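Local coordinates for tryptophane-5-halogenase (Microbispora sp. ATCC PTA-5024, PDB 5UAO), which catalyses the flavin-dependent chlorination of a tryptophan at carbon 5 of its indole, a post-translational step in biosynthesis of the lanthipeptide NAI-107, at residues G115-F120 with M147-D152; P119-T124 with E141-A146; M167-F172 with D525-A530. All coordinates share one frame; numbering follows the deposited sequence.

Interaction 1: G115-F120 with M147-D152; sequences GFVAPF and MLMTED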
loop_
_atom_site.group_PDB
_atom_site.type_symbol
_atom_site.label_atom_id
_atom_site.label_comp_id
_atom_site.label_asym_id
_atom_site.label_seq_id
_atom_site.Cartn_x
_atom_site.Cartn_y
_atom_site.Cartn_z
ATOM N N GLY A 115 26.367 14.926 -14.349
ATOM C CA GLY A 115 25.128 14.167 -14.209
ATOM C C GLY A 115 25.136 13.311 -12.940
ATOM O O GLY A 115 25.822 13.632 -11.935
ATOM N N PHE A 116 24.364 12.225 -12.964
ATOM C CA PHE A 116 24.268 11.311 -11.800
ATOM C C PHE A 116 23.771 9.996 -12.312
ATOM O O PHE A 116 23.262 9.908 -13.427
ATOM C CB PHE A 116 23.323 11.781 -10.664
ATOM C CG PHE A 116 21.927 12.104 -11.137
ATOM C CD1 PHE A 116 21.670 13.343 -11.726
ATOM C CD2 PHE A 116 20.894 11.183 -11.055
ATOM C CE1 PHE A 116 20.418 13.674 -12.202
ATOM C CE2 PHE A 116 19.617 11.512 -11.524
ATOM C CZ PHE A 116 19.366 12.762 -12.073
ATOM N N VAL A 117 23.898 8.985 -11.478
ATOM C CA VAL A 117 23.513 7.627 -11.841
ATOM C C VAL A 117 22.478 7.129 -10.865
ATOM O O VAL A 117 22.482 7.494 -9.687
ATOM C CB VAL A 117 24.726 6.633 -11.913
ATOM C CG1 VAL A 117 25.697 7.066 -13.003
ATOM C CG2 VAL A 117 25.423 6.485 -10.594
ATOM N N ALA A 118 21.589 6.304 -11.385
ATOM C CA ALA A 118 20.484 5.751 -10.676
ATOM C C ALA A 118 20.523 4.236 -10.808
ATOM O O ALA A 118 20.075 3.692 -11.818
ATOM C CB ALA A 118 19.196 6.284 -11.293
ATOM N N PRO A 119 20.923 3.557 -9.753
ATOM C CA PRO A 119 21.101 2.131 -9.786
ATOM C C PRO A 119 19.879 1.342 -9.288
ATOM O O PRO A 119 19.007 1.882 -8.639
ATOM C CB PRO A 119 22.308 1.945 -8.860
ATOM C CG PRO A 119 22.007 2.900 -7.769
ATOM C CD PRO A 119 21.382 4.110 -8.452
ATOM N N PHE A 120 19.849 0.035 -9.539
ATOM C CA PHE A 120 18.748 -0.820 -9.083
ATOM C C PHE A 120 18.953 -1.417 -7.659
ATOM O O PHE A 120 18.032 -2.046 -7.137
ATOM C CB PHE A 120 18.613 -2.024 -10.017
ATOM C CG PHE A 120 17.959 -1.732 -11.344
ATOM C CD1 PHE A 120 16.641 -1.222 -11.405
ATOM C CD2 PHE A 120 18.612 -2.049 -12.530
ATOM C CE1 PHE A 120 16.045 -0.952 -12.650
ATOM C CE2 PHE A 120 18.000 -1.857 -13.771
ATOM C CZ PHE A 120 16.725 -1.296 -13.843
ATOM N N MET A 147 28.724 2.818 -8.131
ATOM C CA MET A 147 30.195 2.788 -8.417
ATOM C C MET A 147 30.572 1.884 -9.621
ATOM O O MET A 147 31.422 2.215 -10.421
ATOM C CB MET A 147 30.983 2.375 -7.180
ATOM C CG MET A 147 30.876 3.329 -6.006
ATOM S SD MET A 147 31.597 2.620 -4.519
ATOM C CE MET A 147 31.306 3.923 -3.342
ATOM N N LEU A 148 29.916 0.746 -9.774
ATOM C CA LEU A 148 30.121 -0.059 -10.988
ATOM C C LEU A 148 29.764 0.722 -12.256
ATOM O O LEU A 148 30.542 0.806 -13.228
ATOM C CB LEU A 148 29.335 -1.358 -10.853
ATOM C CG LEU A 148 29.940 -2.344 -9.836
ATOM C CD1 LEU A 148 28.881 -3.247 -9.237
ATOM C CD2 LEU A 148 30.967 -3.187 -10.610
ATOM N N MET A 149 28.646 1.444 -12.195
ATOM C CA MET A 149 28.279 2.275 -13.353
ATOM C C MET A 149 29.305 3.368 -13.716
ATOM O O MET A 149 29.656 3.532 -14.898
ATOM C CB MET A 149 26.884 2.853 -13.166
ATOM C CG MET A 149 25.759 1.824 -13.174
ATOM S SD MET A 149 24.125 2.681 -13.148
ATOM C CE MET A 149 23.963 2.790 -11.537
ATOM N N THR A 150 29.760 4.121 -12.732
ATOM C CA THR A 150 30.803 5.121 -13.019
ATOM C C THR A 150 32.170 4.513 -13.437
ATOM O O THR A 150 32.943 5.159 -14.132
ATOM C CB THR A 150 31.006 6.161 -11.902
ATOM O OG1 THR A 150 31.357 5.507 -10.674
ATOM C CG2 THR A 150 29.715 6.974 -11.710
ATOM N N GLU A 151 32.443 3.287 -13.052
ATOM C CA GLU A 151 33.620 2.569 -13.559
ATOM C C GLU A 151 33.385 1.898 -14.905
ATOM O O GLU A 151 34.342 1.405 -15.486
ATOM C CB GLU A 151 34.046 1.483 -12.585
ATOM C CG GLU A 151 34.343 1.968 -11.190
ATOM C CD GLU A 151 35.779 2.427 -10.993
ATOM O OE1 GLU A 151 36.645 2.192 -11.872
ATOM O OE2 GLU A 151 36.021 3.006 -9.913
ATOM N N ASP A 152 32.145 1.866 -15.421
ATOM C CA ASP A 152 31.785 1.042 -16.570
ATOM C C ASP A 152 32.258 -0.420 -16.383
ATOM O O ASP A 152 32.826 -1.028 -17.294
ATOM C CB ASP A 152 32.310 1.618 -17.916
ATOM C CG ASP A 152 31.548 2.885 -18.360
ATOM O OD1 ASP A 152 30.350 2.912 -18.265
ATOM O OD2 ASP A 152 32.154 3.899 -18.759
#

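Interaction 2: P119-T124 with E141-A146; sequences PFDWGT and EATLQA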
loop_
_atom_site.group_PDB
_atom_site.type_symbol
_atom_site.label_atom_id
_atom_site.label_comp_id
_atom_site.label_asym_id
_atom_site.label_seq_id
_atom_site.Cartn_x
_atom_site.Cartn_y
_atom_site.Cartn_z
ATOM N N PRO A 119 20.923 3.557 -9.753
ATOM C CA PRO A 119 21.101 2.131 -9.786
ATOM C C PRO A 119 19.879 1.342 -9.288
ATOM O O PRO A 119 19.007 1.882 -8.639
ATOM C CB PRO A 119 22.308 1.945 -8.860
ATOM C CG PRO A 119 22.007 2.900 -7.769
ATOM C CD PRO A 119 21.382 4.110 -8.452
ATOM N N PHE A 120 19.849 0.035 -9.539
ATOM C CA PHE A 120 18.748 -0.820 -9.083
ATOM C C PHE A 120 18.953 -1.417 -7.659
ATOM O O PHE A 120 18.032 -2.046 -7.137
ATOM C CB PHE A 120 18.613 -2.024 -10.017
ATOM C CG PHE A 120 17.959 -1.732 -11.344
ATOM C CD1 PHE A 120 16.641 -1.222 -11.405
ATOM C CD2 PHE A 120 18.612 -2.049 -12.530
ATOM C CE1 PHE A 120 16.045 -0.952 -12.650
ATOM C CE2 PHE A 120 18.000 -1.857 -13.771
ATOM C CZ PHE A 120 16.725 -1.296 -13.843
ATOM N N ASP A 121 20.143 -1.275 -7.074
ATOM C CA ASP A 121 20.563 -2.117 -5.911
ATOM C C ASP A 121 20.501 -1.517 -4.508
ATOM O O ASP A 121 21.167 -2.002 -3.550
ATOM C CB ASP A 121 21.989 -2.549 -6.093
ATOM C CG ASP A 121 22.963 -1.393 -5.969
ATOM O OD1 ASP A 121 22.562 -0.217 -6.159
ATOM O OD2 ASP A 121 24.144 -1.686 -5.705
ATOM N N TRP A 122 19.744 -0.461 -4.364
ATOM C CA TRP A 122 19.327 -0.071 -3.036
ATOM C C TRP A 122 19.001 -1.249 -2.138
ATOM O O TRP A 122 18.262 -2.150 -2.550
ATOM C CB TRP A 122 18.072 0.697 -3.195
ATOM C CG TRP A 122 18.345 2.010 -3.048
ATOM C CD1 TRP A 122 18.781 2.882 -3.994
ATOM C CD2 TRP A 122 18.266 2.706 -1.817
ATOM N NE1 TRP A 122 18.937 4.122 -3.419
ATOM C CE2 TRP A 122 18.616 4.040 -2.081
ATOM C CE3 TRP A 122 17.894 2.332 -0.516
ATOM C CZ2 TRP A 122 18.619 5.022 -1.078
ATOM C CZ3 TRP A 122 17.886 3.287 0.470
ATOM C CH2 TRP A 122 18.252 4.629 0.188
ATOM N N GLY A 123 19.526 -1.259 -0.917
ATOM C CA GLY A 123 19.381 -2.470 -0.112
ATOM C C GLY A 123 20.685 -3.227 -0.011
ATOM O O GLY A 123 21.615 -2.757 0.707
ATOM N N THR A 124 20.802 -4.365 -0.711
ATOM C CA THR A 124 22.067 -5.167 -0.602
ATOM C C THR A 124 23.326 -4.399 -1.019
ATOM O O THR A 124 24.407 -4.589 -0.421
ATOM C CB THR A 124 22.024 -6.517 -1.371
ATOM O OG1 THR A 124 20.833 -7.233 -1.017
ATOM C CG2 THR A 124 23.271 -7.385 -1.066
ATOM N N GLU A 141 28.134 7.667 -5.156
ATOM C CA GLU A 141 28.669 6.652 -4.277
ATOM C C GLU A 141 27.643 6.165 -3.279
ATOM O O GLU A 141 28.013 5.608 -2.211
ATOM C CB GLU A 141 29.959 7.201 -3.564
ATOM C CG GLU A 141 31.096 7.389 -4.597
ATOM C CD GLU A 141 32.495 7.463 -3.975
ATOM O OE1 GLU A 141 32.631 7.483 -2.718
ATOM O OE2 GLU A 141 33.466 7.503 -4.750
ATOM N N ALA A 142 26.357 6.278 -3.660
ATOM C CA ALA A 142 25.321 5.872 -2.781
ATOM C C ALA A 142 25.170 4.361 -2.672
ATOM O O ALA A 142 24.626 3.884 -1.669
ATOM C CB ALA A 142 23.997 6.464 -3.167
ATOM N N THR A 143 25.626 3.630 -3.668
ATOM C CA THR A 143 25.538 2.182 -3.671
ATOM C C THR A 143 26.725 1.612 -4.468
ATOM O O THR A 143 27.434 2.335 -5.169
ATOM C CB THR A 143 24.202 1.658 -4.301
ATOM O OG1 THR A 143 24.261 1.706 -5.726
ATOM C CG2 THR A 143 22.925 2.402 -3.814
ATOM N N LEU A 144 26.912 0.291 -4.367
ATOM C CA LEU A 144 27.932 -0.423 -5.135
ATOM C C LEU A 144 27.636 -0.351 -6.634
ATOM O O LEU A 144 28.537 -0.108 -7.379
ATOM C CB LEU A 144 28.009 -1.894 -4.668
ATOM C CG LEU A 144 29.012 -2.884 -5.331
ATOM C CD1 LEU A 144 30.425 -2.369 -5.276
ATOM C CD2 LEU A 144 28.964 -4.298 -4.731
ATOM N N GLN A 145 26.367 -0.537 -7.063
ATOM C CA GLN A 145 26.067 -0.478 -8.470
ATOM C C GLN A 145 26.307 0.916 -9.014
ATOM O O GLN A 145 26.688 1.094 -10.191
ATOM C CB GLN A 145 24.635 -0.901 -8.764
ATOM C CG GLN A 145 24.423 -2.362 -9.008
ATOM C CD GLN A 145 22.983 -2.669 -9.416
ATOM O OE1 GLN A 145 22.049 -1.876 -9.166
ATOM N NE2 GLN A 145 22.789 -3.852 -9.998
ATOM N N ALA A 146 26.108 1.926 -8.171
ATOM C CA ALA A 146 26.408 3.302 -8.628
ATOM C C ALA A 146 27.865 3.431 -8.952
ATOM O O ALA A 146 28.211 4.084 -9.942
ATOM C CB ALA A 146 25.997 4.349 -7.626
#

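Interaction 3: M167-F172 with D525-A530; sequences MKYLPF and DSDSWA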
loop_
_atom_site.group_PDB
_atom_site.type_symbol
_atom_site.label_atom_id
_atom_site.label_comp_id
_atom_site.label_asym_id
_atom_site.label_seq_id
_atom_site.Cartn_x
_atom_site.Cartn_y
_atom_site.Cartn_z
ATOM N N MET A 167 26.194 -10.981 -9.254
ATOM C CA MET A 167 24.933 -10.587 -9.899
ATOM C C MET A 167 23.722 -11.080 -9.099
ATOM O O MET A 167 22.680 -10.421 -9.020
ATOM C CB MET A 167 24.920 -11.087 -11.346
ATOM C CG MET A 167 25.993 -10.422 -12.273
ATOM S SD MET A 167 25.755 -8.657 -12.678
ATOM C CE MET A 167 24.545 -8.879 -13.965
ATOM N N LYS A 168 23.882 -12.215 -8.432
ATOM C CA LYS A 168 22.773 -12.794 -7.661
ATOM C C LYS A 168 22.421 -11.998 -6.424
ATOM O O LYS A 168 21.319 -12.144 -5.885
ATOM C CB LYS A 168 23.082 -14.240 -7.283
ATOM C CG LYS A 168 24.215 -14.378 -6.251
ATOM C CD LYS A 168 24.438 -15.855 -5.912
ATOM C CE LYS A 168 23.582 -16.257 -4.728
ATOM N NZ LYS A 168 24.277 -17.280 -3.892
ATOM N N TYR A 169 23.332 -11.131 -5.999
ATOM C CA TYR A 169 23.124 -10.295 -4.840
ATOM C C TYR A 169 22.641 -8.907 -5.186
ATOM O O TYR A 169 22.226 -8.184 -4.308
ATOM C CB TYR A 169 24.451 -10.203 -3.987
ATOM C CG TYR A 169 24.923 -11.588 -3.500
ATOM C CD1 TYR A 169 24.061 -12.417 -2.741
ATOM C CD2 TYR A 169 26.167 -12.062 -3.807
ATOM C CE1 TYR A 169 24.467 -13.681 -2.317
ATOM C CE2 TYR A 169 26.590 -13.325 -3.414
ATOM C CZ TYR A 169 25.735 -14.133 -2.651
ATOM O OH TYR A 169 26.107 -15.414 -2.274
ATOM N N LEU A 170 22.768 -8.475 -6.444
ATOM C CA LEU A 170 22.502 -7.067 -6.808
ATOM C C LEU A 170 21.523 -6.996 -8.027
ATOM O O LEU A 170 21.890 -7.319 -9.150
ATOM C CB LEU A 170 23.827 -6.398 -7.199
ATOM C CG LEU A 170 24.985 -6.354 -6.173
ATOM C CD1 LEU A 170 26.334 -5.983 -6.783
ATOM C CD2 LEU A 170 24.671 -5.370 -5.101
ATOM N N PRO A 171 20.285 -6.568 -7.807
ATOM C CA PRO A 171 19.236 -6.546 -8.859
ATOM C C PRO A 171 19.680 -5.794 -10.111
ATOM O O PRO A 171 20.364 -4.781 -9.993
ATOM C CB PRO A 171 18.094 -5.850 -8.175
ATOM C CG PRO A 171 18.250 -6.281 -6.752
ATOM C CD PRO A 171 19.732 -6.189 -6.496
ATOM N N PHE A 172 19.401 -6.377 -11.265
ATOM C CA PHE A 172 19.795 -5.819 -12.584
ATOM C C PHE A 172 18.758 -6.244 -13.601
ATOM O O PHE A 172 17.932 -7.162 -13.367
ATOM C CB PHE A 172 21.225 -6.291 -13.001
ATOM C CG PHE A 172 21.255 -7.783 -13.393
ATOM C CD1 PHE A 172 21.382 -8.780 -12.413
ATOM C CD2 PHE A 172 21.044 -8.162 -14.708
ATOM C CE1 PHE A 172 21.316 -10.126 -12.763
ATOM C CE2 PHE A 172 21.013 -9.507 -15.088
ATOM C CZ PHE A 172 21.158 -10.495 -14.099
ATOM N N ASP A 525 19.296 -20.076 -6.440
ATOM C CA ASP A 525 19.910 -19.898 -5.120
ATOM C C ASP A 525 19.005 -19.142 -4.140
ATOM O O ASP A 525 18.418 -18.071 -4.454
ATOM C CB ASP A 525 21.265 -19.217 -5.281
ATOM C CG ASP A 525 22.197 -19.456 -4.125
ATOM O OD1 ASP A 525 21.874 -19.080 -2.964
ATOM O OD2 ASP A 525 23.302 -19.984 -4.395
ATOM N N SER A 526 18.889 -19.683 -2.918
ATOM C CA SER A 526 17.989 -19.085 -1.908
ATOM C C SER A 526 18.448 -17.719 -1.500
ATOM O O SER A 526 17.628 -16.920 -1.090
ATOM C CB SER A 526 17.806 -19.975 -0.641
ATOM O OG SER A 526 19.043 -20.549 -0.237
ATOM N N ASP A 527 19.756 -17.452 -1.635
ATOM C CA ASP A 527 20.395 -16.118 -1.396
ATOM C C ASP A 527 20.217 -15.058 -2.532
ATOM O O ASP A 527 20.673 -13.896 -2.409
ATOM C CB ASP A 527 21.923 -16.303 -1.225
ATOM C CG ASP A 527 22.373 -16.371 0.239
ATOM O OD1 ASP A 527 21.545 -16.702 1.143
ATOM O OD2 ASP A 527 23.593 -16.137 0.490
ATOM N N SER A 528 19.635 -15.466 -3.640
ATOM C CA SER A 528 19.613 -14.596 -4.834
ATOM C C SER A 528 18.400 -13.697 -4.831
ATOM O O SER A 528 17.302 -14.099 -4.452
ATOM C CB SER A 528 19.654 -15.422 -6.101
ATOM O OG SER A 528 19.301 -14.670 -7.245
ATOM N N TRP A 529 18.576 -12.467 -5.281
ATOM C CA TRP A 529 17.445 -11.567 -5.423
ATOM C C TRP A 529 16.408 -12.115 -6.420
ATOM O O TRP A 529 15.265 -11.734 -6.351
ATOM C CB TRP A 529 17.904 -10.176 -5.818
ATOM C CG TRP A 529 18.390 -10.085 -7.242
ATOM C CD1 TRP A 529 19.652 -10.214 -7.644
ATOM C CD2 TRP A 529 17.601 -9.851 -8.426
ATOM N NE1 TRP A 529 19.754 -10.043 -9.004
ATOM C CE2 TRP A 529 18.501 -9.860 -9.527
ATOM C CE3 TRP A 529 16.248 -9.600 -8.667
ATOM C CZ2 TRP A 529 18.078 -9.706 -10.870
ATOM C CZ3 TRP A 529 15.812 -9.376 -10.046
ATOM C CH2 TRP A 529 16.737 -9.406 -11.108
ATOM N N ALA A 530 16.796 -13.033 -7.304
ATOM C CA ALA A 530 15.909 -13.529 -8.374
ATOM C C ALA A 530 15.687 -15.044 -8.215
ATOM O O ALA A 530 15.258 -15.722 -9.175
ATOM C CB ALA A 530 16.519 -13.235 -9.745
#

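Interaction 1: G115-F120 with M147-D152
Met-149 reaches from helix 144-151 to the strand 116-119, and its terminal methyl settles against Val-117 and Pro-119. This is an apolar contact: CE of Met-149 lies 3.9 Å from CB of Val-117 and also touches the carbonyl carbon of Ala-118. Its approach to Pro-119 is closer still, with CE of Met-149 modelled 3.3 Å from CB of Pro-119. That value is below normal van der Waals distance, so the exact degree of tightness is doubtful. The methionine chain runs straight out from the helix through chi2 and then bends at chi3 (-89°), which turns the methyl across the strand and on to CB of Pro-119. Val-117 and Met-149 thus pass alongside one another, pointing in opposite directions, and SD of Met-149 is 4.2 Å from CB of Val-117. At the margin, CG1 of Val-117 meets the methyl CG2 of Thr-150 at 4.2 Å.

Hydrogen bonding takes no part across the interface and serves each element separately. The strand pairs with strand 104-108 on one side, while Asn-140 accepts from the backbone N of Val-117 and Asn-138 donates to the carbonyl of Gly-115. The helix closes at Asp-152 in a Schellman motif, in which Asp-152 N is bonded to Met-149 O at 3.0 Å. Tyr-273 then holds the carboxylate of Asp-152.

In the fold, a helix packs on the outermost strand of a seven-stranded mixed sheet, the short axes passing 8.9 Å apart at 130°. Between these two segments no polar pair fixes distance or rotation, so the fit here rests on the shapes of the thioether, valine and proline, with the threonine methyl at the margin; polar ties come from the following loop and the helix start.

Interaction 2: P119-T124 with E141-A146
Gln-145 lies along Asp-121, its side chain running the opposite way, so that CB of Gln-145 sits 3.3 Å from CG of Asp-121 and the amide and carboxylate planes differ by only 30°. Both carboxylate oxygens are engaged. OD1 of Asp-121 accepts from OG1 of Thr-143 at 2.6 Å through its syn lone pair; OD2 of Asp-121 receives Gln-145 N at 2.8 Å (154° at the hydrogen), the donor arriving from above the carboxylate plane. Thr-143 is the N-cap of helix 144-151, and its OG1 in turn accepts from Ala-146 N at 3.1 Å. The carboxylate therefore acts behind the cap, fixing the threonine hydroxyl, and its negative charge would probably be stabilised by the helix N terminus.

A weak bond joins Phe-120 N to OE1 of Gln-145 (2.9 Å), while NE2 of Gln-145 is held by the carbonyl of Pro-171. OG1 of Thr-143 also faces CG of Pro-119.

The loop leaving strand 116-119 is thereby pinned to the start of helix 144-151. Leu-144 packs on helix 485-501 and on Leu-170, and the poorly ordered Trp-122 leans on Leu-129 of helix 129-136.

Interaction 3: M167-F172 with D525-A530
Trp-529 inserts its indole between the bend at Met-167 to Phe-172 and its own chain. With CG placed between the backbone N and the carbonyl carbon (chi1 72°), the ring turns back so that NE1 of Trp-529 donates to Met-167 O at 3.0 Å, the acceptor lying in the ring plane. That carbonyl also takes Leu-170 N. CA of Pro-171 sits over the five-membered ring, a CH-pi contact 3.5 Å from its centroid, and CB of Ala-530 covers the opposite face. Trp-529 N donates to Lys-168 O at 2.8 Å.

Residues 525-528 form a type I beta turn between helices 517-524 and 532-538. Within it OD1 of Asp-525 accepts from Asp-527 N, an Asx turn; OG of Ser-528 accepts from Ala-530 N, an ST turn, and is also hydrogen-bonded to Leu-522 O.

Lys-168 bends at chi3 (-91°) and again at chi4, bringing its NZ to a salt bridge with OD2 of Asp-525 at 2.9 Å and a hydrogen bond with OH of Tyr-169. CG of Lys-168 rests over the tyrosine ring.

Phe-172 offers its face to the edge of Trp-529 in an offset edge-to-face pair, planes at 81°; its carbonyl O is buried without a partner.

In the fold
From the N terminus, strand 116-119 and the loop after it supply the first halves of interactions 1 and 2, and helix 144-151 with its lead-in supplies the second. Interaction 2 nests inside interaction 1: it closes the segment holding helix 129-136, and the later turns of the helix then return to the strand. Interaction 3 follows in series and spans 352 residues, bringing the loop before strand 173-175 to the turn between two C-terminal helices. Gln-145 and Pro-171 join interaction 2 to interaction 3, where Phe-120 also packs. The outer strand, the helix and the C-terminal helices are thus linked, with the Phe-120 side chain about 10 Å from the bound FAD.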